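Long-range contacts in endo-1,4-beta-xylanase (Pseudoalteromonas haloplanktis, PDB 1H12), which hydrolyses the internal beta-1,4-linkages of xylan as a cold-adapted glycoside hydrolase of family 8, and probably also acts on related beta-glucans: residues Y51-N56 with G132-V137; M89-E94 with A158-S163; F149-L154 with G395-Y400. All blocks are in the same frame, centred on the assembly; numbering follows the deposited sequence. Where two conformers were deposited one is given.

Contact 1. Residues Y51-N56 with G132-V137; sequences YPYTEN and GFVYKV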
ATOM      1  N   TYR A  51     -13.890  12.783  -1.650  1.00  8.33           N
ATOM      2  CA  TYR A  51     -15.225  13.274  -1.921  1.00  8.50           C
ATOM      3  C   TYR A  51     -16.128  13.125  -0.726  1.00  7.98           C
ATOM      4  O   TYR A  51     -16.089  12.124  -0.002  1.00  8.44           O
ATOM      5  CB  TYR A  51     -15.842  12.482  -3.089  1.00  9.54           C
ATOM      6  CG  TYR A  51     -15.231  12.823  -4.422  1.00  9.47           C
ATOM      7  CD1 TYR A  51     -14.059  12.268  -4.847  1.00  9.87           C
ATOM      8  CD2 TYR A  51     -15.872  13.759  -5.257  1.00 11.41           C
ATOM      9  CE1 TYR A  51     -13.505  12.622  -6.060  1.00 11.32           C
ATOM     10  CE2 TYR A  51     -15.292  14.103  -6.476  1.00 12.54           C
ATOM     11  CZ  TYR A  51     -14.110  13.534  -6.876  1.00 12.01           C
ATOM     12  OH  TYR A  51     -13.517  13.869  -8.077  1.00 14.44           O
ATOM     13  N   PRO A  52     -16.994  14.110  -0.501  1.00  8.60           N
ATOM     14  CA  PRO A  52     -17.994  13.986   0.559  1.00  8.96           C
ATOM     15  C   PRO A  52     -19.113  13.047   0.187  1.00  8.90           C
ATOM     16  O   PRO A  52     -19.510  12.931  -0.976  1.00 10.17           O
ATOM     17  CB  PRO A  52     -18.510  15.450   0.695  1.00  9.83           C
ATOM     18  CG  PRO A  52     -18.370  16.014  -0.657  1.00 12.16           C
ATOM     19  CD  PRO A  52     -17.095  15.384  -1.251  1.00 10.13           C
ATOM     20  N   TYR A  53     -19.647  12.398   1.207  1.00  8.55           N
ATOM     21  CA  TYR A  53     -20.851  11.558   1.121  1.00  8.34           C
ATOM     22  C   TYR A  53     -21.937  12.199   1.987  1.00  8.27           C
ATOM     23  O   TYR A  53     -21.716  12.470   3.176  1.00  9.02           O
ATOM     24  CB  TYR A  53     -20.564  10.142   1.620  1.00  8.63           C
ATOM     25  CG  TYR A  53     -21.762   9.245   1.621  1.00  7.89           C
ATOM     26  CD1 TYR A  53     -22.454   8.986   0.445  1.00  8.92           C
ATOM     27  CD2 TYR A  53     -22.245   8.716   2.771  1.00  8.21           C
ATOM     28  CE1 TYR A  53     -23.598   8.230   0.461  1.00  8.75           C
ATOM     29  CE2 TYR A  53     -23.387   7.918   2.804  1.00  8.79           C
ATOM     30  CZ  TYR A  53     -24.070   7.702   1.628  1.00  8.87           C
ATOM     31  OH  TYR A  53     -25.254   6.929   1.593  1.00  9.14           O
ATOM     32  N   THR A  54     -23.075  12.488   1.353  1.00  8.93           N
ATOM     33  CA  THR A  54     -24.223  13.075   2.018  1.00  9.01           C
ATOM     34  C   THR A  54     -25.450  12.194   1.817  1.00  8.71           C
ATOM     35  O   THR A  54     -25.532  11.441   0.836  1.00  9.70           O
ATOM     36  CB  THR A  54     -24.520  14.463   1.469  1.00 10.94           C
ATOM     37  OG1 THR A  54     -24.936  14.372   0.094  1.00 12.46           O
ATOM     38  CG2 THR A  54     -23.280  15.368   1.530  1.00 12.33           C
ATOM     39  N   GLU A  55     -26.385  12.278   2.752  1.00  8.56           N
ATOM     40  CA  GLU A  55     -27.636  11.536   2.675  1.00  8.85           C
ATOM     41  C   GLU A  55     -28.778  12.492   2.891  1.00  9.38           C
ATOM     42  O   GLU A  55     -28.856  13.132   3.956  1.00 10.17           O
ATOM     43  CB  GLU A  55     -27.718  10.397   3.706  1.00  9.14           C
ATOM     44  CG  GLU A  55     -26.734   9.269   3.408  1.00  9.26           C
ATOM     45  CD  GLU A  55     -26.783   8.106   4.339  1.00 10.23           C
ATOM     46  OE1 GLU A  55     -27.303   8.276   5.498  1.00 11.92           O
ATOM     47  OE2 GLU A  55     -26.300   6.996   3.969  1.00 10.26           O
ATOM     48  N   ASN A  56     -29.612  12.658   1.895  1.00  9.34           N
ATOM     49  CA  ASN A  56     -30.713  13.622   1.983  1.00 10.79           C
ATOM     50  C   ASN A  56     -30.259  15.010   2.379  1.00 11.51           C
ATOM     51  O   ASN A  56     -30.904  15.699   3.152  1.00 12.37           O
ATOM     52  CB  ASN A  56     -31.874  13.104   2.832  1.00 11.44           C
ATOM     53  CG  ASN A  56     -32.527  11.881   2.221  1.00 12.08           C
ATOM     54  OD1 ASN A  56     -32.778  11.826   1.005  1.00 15.42           O
ATOM     55  ND2 ASN A  56     -32.707  10.890   2.966  1.00 16.30           N
ATOM     56  N   GLY A 132     -28.188   7.367  -5.033  1.00  8.00           N
ATOM     57  CA  GLY A 132     -27.082   8.041  -4.373  1.00  8.46           C
ATOM     58  C   GLY A 132     -26.698   7.512  -3.002  1.00  7.92           C
ATOM     59  O   GLY A 132     -25.831   8.123  -2.376  1.00  8.72           O
ATOM     60  N   PHE A 133     -27.257   6.403  -2.549  1.00  7.58           N
ATOM     61  CA  PHE A 133     -26.961   5.899  -1.228  1.00  7.63           C
ATOM     62  C   PHE A 133     -25.946   4.741  -1.291  1.00  8.25           C
ATOM     63  O   PHE A 133     -25.985   3.909  -2.203  1.00  8.81           O
ATOM     64  CB  PHE A 133     -28.234   5.413  -0.528  1.00  8.67           C
ATOM     65  CG  PHE A 133     -29.216   6.521  -0.237  1.00  8.22           C
ATOM     66  CD1 PHE A 133     -29.028   7.360   0.827  1.00  8.92           C
ATOM     67  CD2 PHE A 133     -30.338   6.713  -1.026  1.00  8.30           C
ATOM     68  CE1 PHE A 133     -29.917   8.360   1.123  1.00  9.42           C
ATOM     69  CE2 PHE A 133     -31.230   7.715  -0.744  1.00  9.38           C
ATOM     70  CZ  PHE A 133     -31.022   8.540   0.321  1.00  9.93           C
ATOM     71  N   VAL A 134     -25.072   4.674  -0.302  1.00  8.12           N
ATOM     72  CA  VAL A 134     -24.011   3.699  -0.295  1.00  8.43           C
ATOM     73  C   VAL A 134     -24.506   2.295   0.018  1.00  8.59           C
ATOM     74  O   VAL A 134     -25.423   2.100   0.821  1.00  9.47           O
ATOM     75  CB  VAL A 134     -22.921   4.138   0.684  1.00  9.57           C
ATOM     76  CG1 VAL A 134     -23.326   4.096   2.136  1.00 11.17           C
ATOM     77  CG2 VAL A 134     -21.624   3.433   0.432  1.00 12.71           C
ATOM     78  N   TYR A 135     -23.884   1.298  -0.621  1.00  8.63           N
ATOM     79  CA  TYR A 135     -24.172  -0.102  -0.323  1.00  9.54           C
ATOM     80  C   TYR A 135     -22.956  -0.920  -0.642  1.00  9.22           C
ATOM     81  O   TYR A 135     -22.049  -0.513  -1.373  1.00  9.26           O
ATOM     82  CB  TYR A 135     -25.406  -0.623  -1.115  1.00 10.89           C
ATOM     83  CG  TYR A 135     -25.151  -0.810  -2.583  1.00 10.31           C
ATOM     84  CD1 TYR A 135     -25.106   0.280  -3.448  1.00 11.22           C
ATOM     85  CD2 TYR A 135     -24.885  -2.062  -3.122  1.00 12.04           C
ATOM     86  CE1 TYR A 135     -24.816   0.108  -4.803  1.00 11.59           C
ATOM     87  CE2 TYR A 135     -24.643  -2.248  -4.446  1.00 11.90           C
ATOM     88  CZ  TYR A 135     -24.608  -1.170  -5.312  1.00 12.32           C
ATOM     89  OH  TYR A 135     -24.297  -1.326  -6.657  1.00 14.48           O
ATOM     90  N   LYS A 136     -22.904  -2.087  -0.035  1.00  9.55           N
ATOM     91  CA  LYS A 136     -21.792  -3.026  -0.238  1.00  9.58           C
ATOM     92  C   LYS A 136     -22.040  -3.897  -1.455  1.00 10.35           C
ATOM     93  O   LYS A 136     -23.062  -4.592  -1.579  1.00 11.90           O
ATOM     94  CB  LYS A 136     -21.639  -3.942   0.982  1.00 10.13           C
ATOM     95  CG  LYS A 136     -21.323  -3.180   2.265  1.00 10.08           C
ATOM     96  CD  LYS A 136     -21.158  -4.058   3.474  1.00 10.14           C
ATOM     97  CE  LYS A 136     -20.697  -3.307   4.715  1.00 11.79           C
ATOM     98  NZ  LYS A 136     -21.799  -2.408   5.224  1.00 13.72           N
ATOM     99  N   VAL A 137     -21.120  -3.840  -2.382  1.00  9.92           N
ATOM    100  CA  VAL A 137     -21.143  -4.704  -3.583  1.00 10.32           C
ATOM    101  C   VAL A 137     -20.570  -6.055  -3.247  1.00 10.86           C
ATOM    102  O   VAL A 137     -21.098  -7.104  -3.667  1.00 12.80           O
ATOM    103  CB  VAL A 137     -20.398  -4.047  -4.747  1.00 11.58           C
ATOM    104  CG1 VAL A 137     -20.373  -4.974  -5.962  1.00 13.69           C
ATOM    105  CG2 VAL A 137     -20.991  -2.693  -5.125  1.00 12.77           C
TER
HETATM  106  O   HOH W   1     -25.383  10.779  -1.844  1.00  9.23           O

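Contact 2. Residues M89-E94 with A158-S163; sequences MLNKQE and ARWGNS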
ATOM      1  N   MET A  89       0.232  11.311   8.113  1.00  7.98           N
ATOM      2  CA  MET A  89       1.621  11.707   7.922  1.00  7.79           C
ATOM      3  C   MET A  89       1.782  13.218   7.778  1.00  8.17           C
ATOM      4  O   MET A  89       2.839  13.761   8.129  1.00  9.11           O
ATOM      5  CB  MET A  89       2.236  11.009   6.717  1.00  8.49           C
ATOM      6  CG  MET A  89       2.364   9.483   6.864  1.00  8.50           C
ATOM      7  SD  MET A  89       3.244   9.011   8.370  1.00  8.51           S
ATOM      8  CE  MET A  89       2.770   7.310   8.419  1.00  9.69           C
ATOM      9  N   LEU A  90       0.776  13.894   7.239  1.00  8.26           N
ATOM     10  CA  LEU A  90       0.824  15.350   7.048  1.00  8.39           C
ATOM     11  C   LEU A  90       0.034  16.111   8.087  1.00  8.19           C
ATOM     12  O   LEU A  90      -0.103  17.338   7.980  1.00  9.43           O
ATOM     13  CB  LEU A  90       0.415  15.694   5.627  1.00  9.12           C
ATOM     14  CG  LEU A  90       1.359  15.191   4.536  1.00  9.85           C
ATOM     15  CD1 LEU A  90       0.850  15.569   3.192  1.00 11.62           C
ATOM     16  CD2 LEU A  90       2.792  15.675   4.699  1.00 12.97           C
ATOM     17  N   ASN A  91      -0.397  15.452   9.121  1.00  8.22           N
ATOM     18  CA  ASN A  91      -1.094  16.123  10.249  1.00  8.18           C
ATOM     19  C   ASN A  91      -2.448  16.694   9.813  1.00  8.51           C
ATOM     20  O   ASN A  91      -2.857  17.749  10.269  1.00 10.72           O
ATOM     21  CB  ASN A  91      -0.233  17.182  10.937  1.00  8.65           C
ATOM     22  CG  ASN A  91      -0.239  17.059  12.449  1.00  8.87           C
ATOM     23  OD1 ASN A  91      -0.594  16.028  13.011  1.00  9.85           O
ATOM     24  ND2 ASN A  91       0.187  18.153  13.110  1.00 10.29           N
ATOM     25  N   LYS A  92      -3.152  15.964   8.938  1.00  8.32           N
ATOM     26  CA  LYS A  92      -4.417  16.405   8.349  1.00  8.20           C
ATOM     27  C   LYS A  92      -5.593  15.698   9.033  1.00  8.29           C
ATOM     28  O   LYS A  92      -6.155  14.723   8.528  1.00  8.52           O
ATOM     29  CB  LYS A  92      -4.411  16.167   6.851  0.50  8.59           C
ATOM     30  CG  LYS A  92      -3.248  16.830   6.130  0.50 10.16           C
ATOM     31  CD  LYS A  92      -3.391  18.335   6.081  0.50 12.09           C
ATOM     32  CE  LYS A  92      -2.303  18.966   5.280  0.50 13.36           C
ATOM     33  NZ  LYS A  92      -2.555  20.417   5.150  0.50 17.73           N
ATOM     34  N   GLN A  93      -5.949  16.210  10.219  1.00  8.34           N
ATOM     35  CA  GLN A  93      -6.844  15.470  11.075  1.00  8.09           C
ATOM     36  C   GLN A  93      -8.281  15.402  10.603  1.00  8.32           C
ATOM     37  O   GLN A  93      -8.926  14.348  10.712  1.00  8.83           O
ATOM     38  CB  GLN A  93      -6.753  16.007  12.509  1.00  8.59           C
ATOM     39  CG  GLN A  93      -7.505  15.146  13.515  1.00  8.65           C
ATOM     40  CD  GLN A  93      -7.361  15.612  14.921  1.00  8.80           C
ATOM     41  OE1 GLN A  93      -6.911  16.787  15.162  1.00 10.19           O
ATOM     42  NE2 GLN A  93      -7.750  14.782  15.863  1.00  9.61           N
ATOM     43  N   GLU A  94      -8.811  16.496  10.096  1.00  9.03           N
ATOM     44  CA  GLU A  94     -10.176  16.498   9.625  1.00  9.73           C
ATOM     45  C   GLU A  94     -10.349  15.480   8.505  1.00  8.41           C
ATOM     46  O   GLU A  94     -11.353  14.748   8.465  1.00  9.10           O
ATOM     47  CB  GLU A  94     -10.602  17.888   9.128  1.00 12.95           C
ATOM     48  N   ALA A 158      -1.139   8.260  18.338  1.00  8.69           N
ATOM     49  CA  ALA A 158       0.123   8.802  18.814  1.00  9.45           C
ATOM     50  C   ALA A 158       0.233  10.292  18.596  1.00 10.07           C
ATOM     51  O   ALA A 158       0.774  10.999  19.435  1.00 12.52           O
ATOM     52  CB  ALA A 158       1.283   8.092  18.150  1.00 10.15           C
ATOM     53  N   ARG A 159      -0.244  10.799  17.468  1.00  9.41           N
ATOM     54  CA  ARG A 159      -0.104  12.201  17.139  1.00  9.56           C
ATOM     55  C   ARG A 159      -1.140  13.073  17.807  1.00 10.53           C
ATOM     56  O   ARG A 159      -0.830  14.212  18.189  1.00 12.62           O
ATOM     57  CB  ARG A 159      -0.126  12.448  15.635  1.00  9.78           C
ATOM     58  CG  ARG A 159       0.996  11.714  14.860  1.00  9.83           C
ATOM     59  CD  ARG A 159       1.238  12.301  13.509  1.00  9.11           C
ATOM     60  NE  ARG A 159       1.935  13.586  13.656  1.00  9.50           N
ATOM     61  CZ  ARG A 159       2.305  14.368  12.657  1.00  9.25           C
ATOM     62  NH1 ARG A 159       2.989  15.475  12.923  1.00 10.24           N
ATOM     63  NH2 ARG A 159       2.017  14.051  11.385  1.00  9.36           N
ATOM     64  N   TRP A 160      -2.363  12.576  17.915  1.00  9.47           N
ATOM     65  CA  TRP A 160      -3.503  13.395  18.269  1.00  9.48           C
ATOM     66  C   TRP A 160      -4.189  13.053  19.573  1.00 10.33           C
ATOM     67  O   TRP A 160      -5.037  13.824  20.060  1.00 11.42           O
ATOM     68  CB  TRP A 160      -4.522  13.358  17.104  1.00  9.64           C
ATOM     69  CG  TRP A 160      -3.993  13.769  15.800  1.00  8.94           C
ATOM     70  CD1 TRP A 160      -3.036  14.703  15.545  1.00 10.19           C
ATOM     71  CD2 TRP A 160      -4.361  13.222  14.501  1.00  8.65           C
ATOM     72  NE1 TRP A 160      -2.772  14.771  14.209  1.00  9.62           N
ATOM     73  CE2 TRP A 160      -3.587  13.876  13.541  1.00  8.72           C
ATOM     74  CE3 TRP A 160      -5.251  12.247  14.087  1.00  8.83           C
ATOM     75  CZ2 TRP A 160      -3.702  13.620  12.181  1.00  9.31           C
ATOM     76  CZ3 TRP A 160      -5.379  11.978  12.740  1.00  8.41           C
ATOM     77  CH2 TRP A 160      -4.597  12.638  11.798  1.00  8.57           C
ATOM     78  N   GLY A 161      -3.904  11.887  20.135  1.00 10.53           N
ATOM     79  CA  GLY A 161      -4.593  11.418  21.319  1.00 10.17           C
ATOM     80  C   GLY A 161      -5.991  10.920  21.005  1.00 10.64           C
ATOM     81  O   GLY A 161      -6.456  10.941  19.832  1.00 11.03           O
ATOM     82  N   ASN A 162      -6.667  10.473  22.047  1.00 10.44           N
ATOM     83  CA  ASN A 162      -7.849   9.643  21.929  1.00 10.75           C
ATOM     84  C   ASN A 162      -9.091  10.222  22.595  1.00 11.16           C
ATOM     85  O   ASN A 162     -10.024   9.479  22.850  1.00 12.59           O
ATOM     86  CB  ASN A 162      -7.497   8.267  22.479  1.00 11.03           C
ATOM     87  CG  ASN A 162      -6.412   7.644  21.625  1.00 10.43           C
ATOM     88  OD1 ASN A 162      -6.646   7.396  20.429  1.00 10.84           O
ATOM     89  ND2 ASN A 162      -5.216   7.463  22.178  1.00 11.11           N
ATOM     90  N   SER A 163      -9.082  11.547  22.785  1.00 11.48           N
ATOM     91  CA  SER A 163     -10.221  12.143  23.508  0.50 12.17           C
ATOM     92  C   SER A 163     -11.142  12.962  22.616  1.00 13.72           C
ATOM     93  O   SER A 163     -12.048  13.625  23.121  1.00 17.08           O
ATOM     94  CB  SER A 163      -9.618  13.113  24.553  0.50 14.25           C
ATOM     95  OG  SER A 163      -8.914  12.423  25.542  0.50 16.08           O
TER

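Contact 3. Residues F149-L154 with G395-Y400; sequences FAFALL and GNFKFY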
ATOM      1  N   PHE A 149      -5.398   0.435   7.709  1.00  6.36           N
ATOM      2  CA  PHE A 149      -6.238   1.084   8.676  1.00  6.52           C
ATOM      3  C   PHE A 149      -5.619   1.007  10.064  1.00  6.33           C
ATOM      4  O   PHE A 149      -5.586   1.992  10.809  1.00  7.20           O
ATOM      5  CB  PHE A 149      -7.650   0.461   8.766  1.00  6.82           C
ATOM      6  CG  PHE A 149      -8.613   0.735   7.622  1.00  7.14           C
ATOM      7  CD1 PHE A 149      -8.803   2.016   7.112  1.00  7.34           C
ATOM      8  CD2 PHE A 149      -9.420  -0.266   7.129  1.00  7.58           C
ATOM      9  CE1 PHE A 149      -9.743   2.262   6.151  1.00  7.51           C
ATOM     10  CE2 PHE A 149     -10.374  -0.015   6.160  1.00  7.67           C
ATOM     11  CZ  PHE A 149     -10.527   1.264   5.668  1.00  7.29           C
ATOM     12  N   ALA A 150      -5.156  -0.204  10.451  1.00  6.60           N
ATOM     13  CA  ALA A 150      -4.546  -0.351  11.779  1.00  6.89           C
ATOM     14  C   ALA A 150      -3.334   0.541  11.933  1.00  6.75           C
ATOM     15  O   ALA A 150      -3.151   1.208  12.957  1.00  7.45           O
ATOM     16  CB  ALA A 150      -4.167  -1.796  12.003  1.00  7.75           C
ATOM     17  N   PHE A 151      -2.479   0.533  10.918  1.00  6.65           N
ATOM     18  CA  PHE A 151      -1.291   1.376  10.902  1.00  6.74           C
ATOM     19  C   PHE A 151      -1.672   2.856  11.079  1.00  6.71           C
ATOM     20  O   PHE A 151      -1.108   3.578  11.910  1.00  7.15           O
ATOM     21  CB  PHE A 151      -0.522   1.155   9.606  1.00  7.22           C
ATOM     22  CG  PHE A 151       0.699   2.011   9.481  1.00  6.93           C
ATOM     23  CD1 PHE A 151       1.867   1.748  10.206  1.00  7.47           C
ATOM     24  CD2 PHE A 151       0.709   3.098   8.629  1.00  7.48           C
ATOM     25  CE1 PHE A 151       2.963   2.543  10.132  1.00  7.83           C
ATOM     26  CE2 PHE A 151       1.811   3.904   8.513  1.00  7.91           C
ATOM     27  CZ  PHE A 151       2.952   3.635   9.278  1.00  8.18           C
ATOM     28  N   ALA A 152      -2.590   3.330  10.251  1.00  6.85           N
ATOM     29  CA  ALA A 152      -2.966   4.713  10.291  1.00  6.84           C
ATOM     30  C   ALA A 152      -3.583   5.122  11.617  1.00  6.75           C
ATOM     31  O   ALA A 152      -3.282   6.198  12.159  1.00  7.29           O
ATOM     32  CB  ALA A 152      -3.922   5.000   9.126  1.00  8.00           C
ATOM     33  N   LEU A 153      -4.439   4.271  12.185  1.00  7.24           N
ATOM     34  CA  LEU A 153      -5.092   4.529  13.460  1.00  7.09           C
ATOM     35  C   LEU A 153      -4.097   4.589  14.624  1.00  7.55           C
ATOM     36  O   LEU A 153      -4.218   5.436  15.525  1.00  7.67           O
ATOM     37  CB  LEU A 153      -6.189   3.509  13.704  1.00  7.66           C
ATOM     38  CG  LEU A 153      -7.423   3.670  12.816  1.00  7.28           C
ATOM     39  CD1 LEU A 153      -8.214   2.370  12.799  1.00  8.47           C
ATOM     40  CD2 LEU A 153      -8.303   4.830  13.264  1.00  8.23           C
ATOM     41  N   LEU A 154      -3.104   3.691  14.628  1.00  7.20           N
ATOM     42  CA  LEU A 154      -2.098   3.749  15.674  1.00  7.48           C
ATOM     43  C   LEU A 154      -1.332   5.036  15.618  1.00  7.40           C
ATOM     44  O   LEU A 154      -1.014   5.642  16.661  1.00  8.24           O
ATOM     45  CB  LEU A 154      -1.132   2.567  15.560  1.00  7.83           C
ATOM     46  CG  LEU A 154      -1.653   1.207  16.023  1.00  8.26           C
ATOM     47  CD1 LEU A 154      -0.656   0.145  15.628  1.00  9.09           C
ATOM     48  CD2 LEU A 154      -1.931   1.188  17.528  1.00  8.89           C
ATOM     49  N   GLY A 395      10.915  12.042   3.139  1.00 10.66           N
ATOM     50  CA  GLY A 395      11.135  11.900   4.548  1.00 11.80           C
ATOM     51  C   GLY A 395       9.891  12.137   5.400  1.00 10.79           C
ATOM     52  O   GLY A 395      10.048  12.298   6.604  1.00 12.90           O
ATOM     53  N   ASN A 396       8.700  12.073   4.829  1.00  9.97           N
ATOM     54  CA  ASN A 396       7.505  12.333   5.561  1.00  9.50           C
ATOM     55  C   ASN A 396       6.758  11.081   6.000  1.00  9.50           C
ATOM     56  O   ASN A 396       5.737  11.206   6.694  1.00 10.57           O
ATOM     57  CB  ASN A 396       6.541  13.232   4.759  1.00 10.03           C
ATOM     58  CG  ASN A 396       6.931  14.680   4.786  1.00 10.75           C
ATOM     59  OD1 ASN A 396       7.361  15.269   3.731  1.00 14.23           O
ATOM     60  ND2 ASN A 396       6.807  15.282   5.907  1.00 10.71           N
ATOM     61  N   PHE A 397       7.177   9.894   5.564  1.00  8.78           N
ATOM     62  CA  PHE A 397       6.511   8.654   5.941  1.00  8.40           C
ATOM     63  C   PHE A 397       7.237   8.121   7.191  1.00  8.51           C
ATOM     64  O   PHE A 397       8.316   7.568   7.089  1.00 10.38           O
ATOM     65  CB  PHE A 397       6.477   7.678   4.809  1.00  8.86           C
ATOM     66  CG  PHE A 397       5.452   6.570   5.005  1.00  8.14           C
ATOM     67  CD1 PHE A 397       5.645   5.558   5.896  1.00  9.74           C
ATOM     68  CD2 PHE A 397       4.279   6.584   4.297  1.00  8.90           C
ATOM     69  CE1 PHE A 397       4.664   4.530   6.048  1.00 10.03           C
ATOM     70  CE2 PHE A 397       3.341   5.560   4.406  1.00  9.53           C
ATOM     71  CZ  PHE A 397       3.534   4.572   5.314  1.00  9.53           C
ATOM     72  N   LYS A 398       6.679   8.412   8.358  1.00  8.95           N
ATOM     73  CA  LYS A 398       7.320   8.146   9.641  1.00  8.92           C
ATOM     74  C   LYS A 398       6.440   7.293  10.519  1.00  9.30           C
ATOM     75  O   LYS A 398       5.227   7.288  10.378  1.00 11.03           O
ATOM     76  CB  LYS A 398       7.637   9.441  10.360  1.00 10.32           C
ATOM     77  CG  LYS A 398       8.537  10.395   9.614  1.00 11.46           C
ATOM     78  CD  LYS A 398       8.882  11.606  10.477  1.00 14.80           C
ATOM     79  CE  LYS A 398       9.864  12.583   9.791  1.00 18.79           C
ATOM     80  NZ  LYS A 398      10.073  13.772  10.562  1.00 26.32           N
ATOM     81  N   PHE A 399       7.067   6.589  11.474  1.00  8.98           N
ATOM     82  CA  PHE A 399       6.347   5.816  12.473  1.00  9.21           C
ATOM     83  C   PHE A 399       6.282   6.610  13.771  1.00  9.46           C
ATOM     84  O   PHE A 399       7.331   6.966  14.339  1.00 11.54           O
ATOM     85  CB  PHE A 399       7.026   4.484  12.751  1.00  9.03           C
ATOM     86  CG  PHE A 399       6.943   3.454  11.669  1.00  8.53           C
ATOM     87  CD1 PHE A 399       6.406   3.689  10.405  1.00  9.01           C
ATOM     88  CD2 PHE A 399       7.429   2.184  11.919  1.00  9.25           C
ATOM     89  CE1 PHE A 399       6.368   2.664   9.456  1.00  9.19           C
ATOM     90  CE2 PHE A 399       7.435   1.172  10.967  1.00  9.54           C
ATOM     91  CZ  PHE A 399       6.874   1.405   9.745  1.00  9.24           C
ATOM     92  N   TYR A 400       5.090   6.904  14.231  1.00  9.08           N
ATOM     93  CA  TYR A 400       4.858   7.655  15.475  1.00  9.65           C
ATOM     94  C   TYR A 400       4.378   6.683  16.550  1.00  9.17           C
ATOM     95  O   TYR A 400       3.269   6.182  16.518  1.00  9.47           O
ATOM     96  CB  TYR A 400       3.771   8.751  15.242  1.00  9.43           C
ATOM     97  CG  TYR A 400       4.175   9.809  14.263  1.00  8.90           C
ATOM     98  CD1 TYR A 400       3.990   9.666  12.894  1.00  9.64           C
ATOM     99  CD2 TYR A 400       4.791  10.978  14.699  1.00 10.79           C
ATOM    100  CE1 TYR A 400       4.382  10.652  12.016  1.00  9.72           C
ATOM    101  CE2 TYR A 400       5.160  11.967  13.830  1.00 11.56           C
ATOM    102  CZ  TYR A 400       4.984  11.807  12.475  1.00  9.60           C
ATOM    103  OH  TYR A 400       5.400  12.791  11.633  1.00 10.75           O
TER

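Contact 1. Residues Y51-N56 with G132-V137
Y53 and V134 meet through one direct hydrogen bond. The backbone N of V134 donates to Y53 OH at 3.0 Å, and the bond is nearly straight, with an N-H...O angle of 165°. The same phenol oxygen donates to OE2 of E55, two residues further along its own strand, over a short 2.6 Å. That carboxylate oxygen uses its anti lone pair, the one turned away from its partner oxygen. Y53 OH thus accepts from V134 across the contact and donates to E55 within its own strand. The two bonds together fix the rotation of its hydroxyl. With CG anti to the backbone N (chi1 177°), the Y53 ring reaches across to V134.

A water makes a second polar link. It donates to T54 O at 2.8 Å and to G132 O at 2.7 Å. It ties the two backbones together where they do not bond directly.

The rest is packing. CG1 of V134 lies 3.7 Å from CZ of Y53, beside the end of the ring that carries the hydroxyl. The F133 ring is met along its edge. CG of E55 comes to 3.9 Å from CD1 of F133, and the N56 amide touches CZ of the same ring. That amide is turned steeply to the ring, with planes 68° apart.

Strands 50-55 and 134-136 are the two outermost strands of a five-stranded antiparallel sheet. Strands 58-66, 74-76 and 123-128 lie between them in the order of the sheet. The contact therefore joins the sheet edges by side chains and water, without direct strand pairing. Helix 93-107 covers the site: Y106 meets the Y53 ring edge-to-face and also touches V134 and E55.

Contact 2. Residues M89-E94 with A158-S163
W160 donates its indole N-H to the side chain of N91. NE1 to OD1 is 2.8 Å, and the N-H...O angle is 164°. The oxygen lies close to the indole plane. The donor stands above the plane of the N91 carbonyl. The same OD1 sits over the centre of the R159 guanidinium, 3.4 Å from CZ. The N91 amide and the guanidinium are stacked, with planes only 11° apart.

Q93 covers one face of the indole. Its CG makes a CH-pi contact, 3.8 Å from the centroid of the W160 six-membered ring. Its extended chain (chi1 -171°) runs alongside the ring and brings the amide over it as well. CB of R159 lies over the opposite face, so the indole is held between the two side chains.

The second shell sets these groups in place. N91 has positive phi and is the C-prime residue of a Schellman motif that ends helix 77-89. K92 is the N-cap position of helix 93-107. R159 NH2 bonds to V88 O near the end of the first of these helices, and Y400 makes a cation-pi contact with the arginine. The Q93 amide NE2 bonds to Y168 OH. F96 meets the indole edge-to-face.

The contact thus joins the turn between two helices to the C-terminal end of helix 143-160. The hydrogen bond fixes the N-H edge of the indole, while Q93 and R159 CB pack on opposite faces. The positive charge of the guanidinium would probably attract the partial negative charge of OD1 above it.

Contact 3. Residues F149-L154 with G395-Y400
F151 reaches from helix 143-160 to F397 and F399, and the three rings form an aromatic cluster. Its first torsion puts the ring beside the carbonyl carbon of F151 (chi1 178°). This carries it off the helix and toward the loop that follows helix 379-392.

The two ring pairs differ in kind. F151 and F399 make an offset edge-to-face pair. The edge of F151 is directed at the face of F399, with centroids 5.3 Å apart and planes at 67°. CE1 of F151 is 3.5 Å from CE1 of F399. CZ of F151 is also close to that ring, 3.6 Å from CD1 of F399. F151 and F397 come from opposite directions and lie nearly parallel, with planes at 7°. They are slid well apart, with centroids 5.7 Å from each other, so there is little overlap. CE2 of F151 touches CZ of F397 at 3.7 Å.

Helix 206-215 borders the cluster: F208 stacks on F151, and Y211 touches both F151 and F399. F399 N bonds to Y17 OH, and Y400 O bonds to Y211 OH.

Proteins of family 8 fold as an (alpha/alpha)6 barrel, and helices 143-160 and 379-392 are probably part of it here. The contact ties the chain that leaves the second of these helices back to the first, in the buried interior. Carbon-to-carbon packing of F151, F397 and F399 carries it. With one tilted pair and one slid parallel pair, shape and dispersion hold the rings together, not polar bonds.

How the contacts relate
From the N terminus, contact 1 opens at strand 50-55 and closes with strand 134-136, bringing the two edges of the sheet together. Contact 2 opens inside that loop, at the turn between helices 77-89 and 93-107. It closes only at the end of helix 143-160, so contacts 1 and 2 cross. Contact 3 starts on the same helix, before contact 2 closes, and crosses it too. It reaches the loop after helix 379-392, near the C terminus, and follows contact 1 in series. Contacts 2 and 3 touch: M89 packs against F151 and K398, and A158 against Y400. Contact 1 stands apart, its centre about 25 Å from that of contact 2.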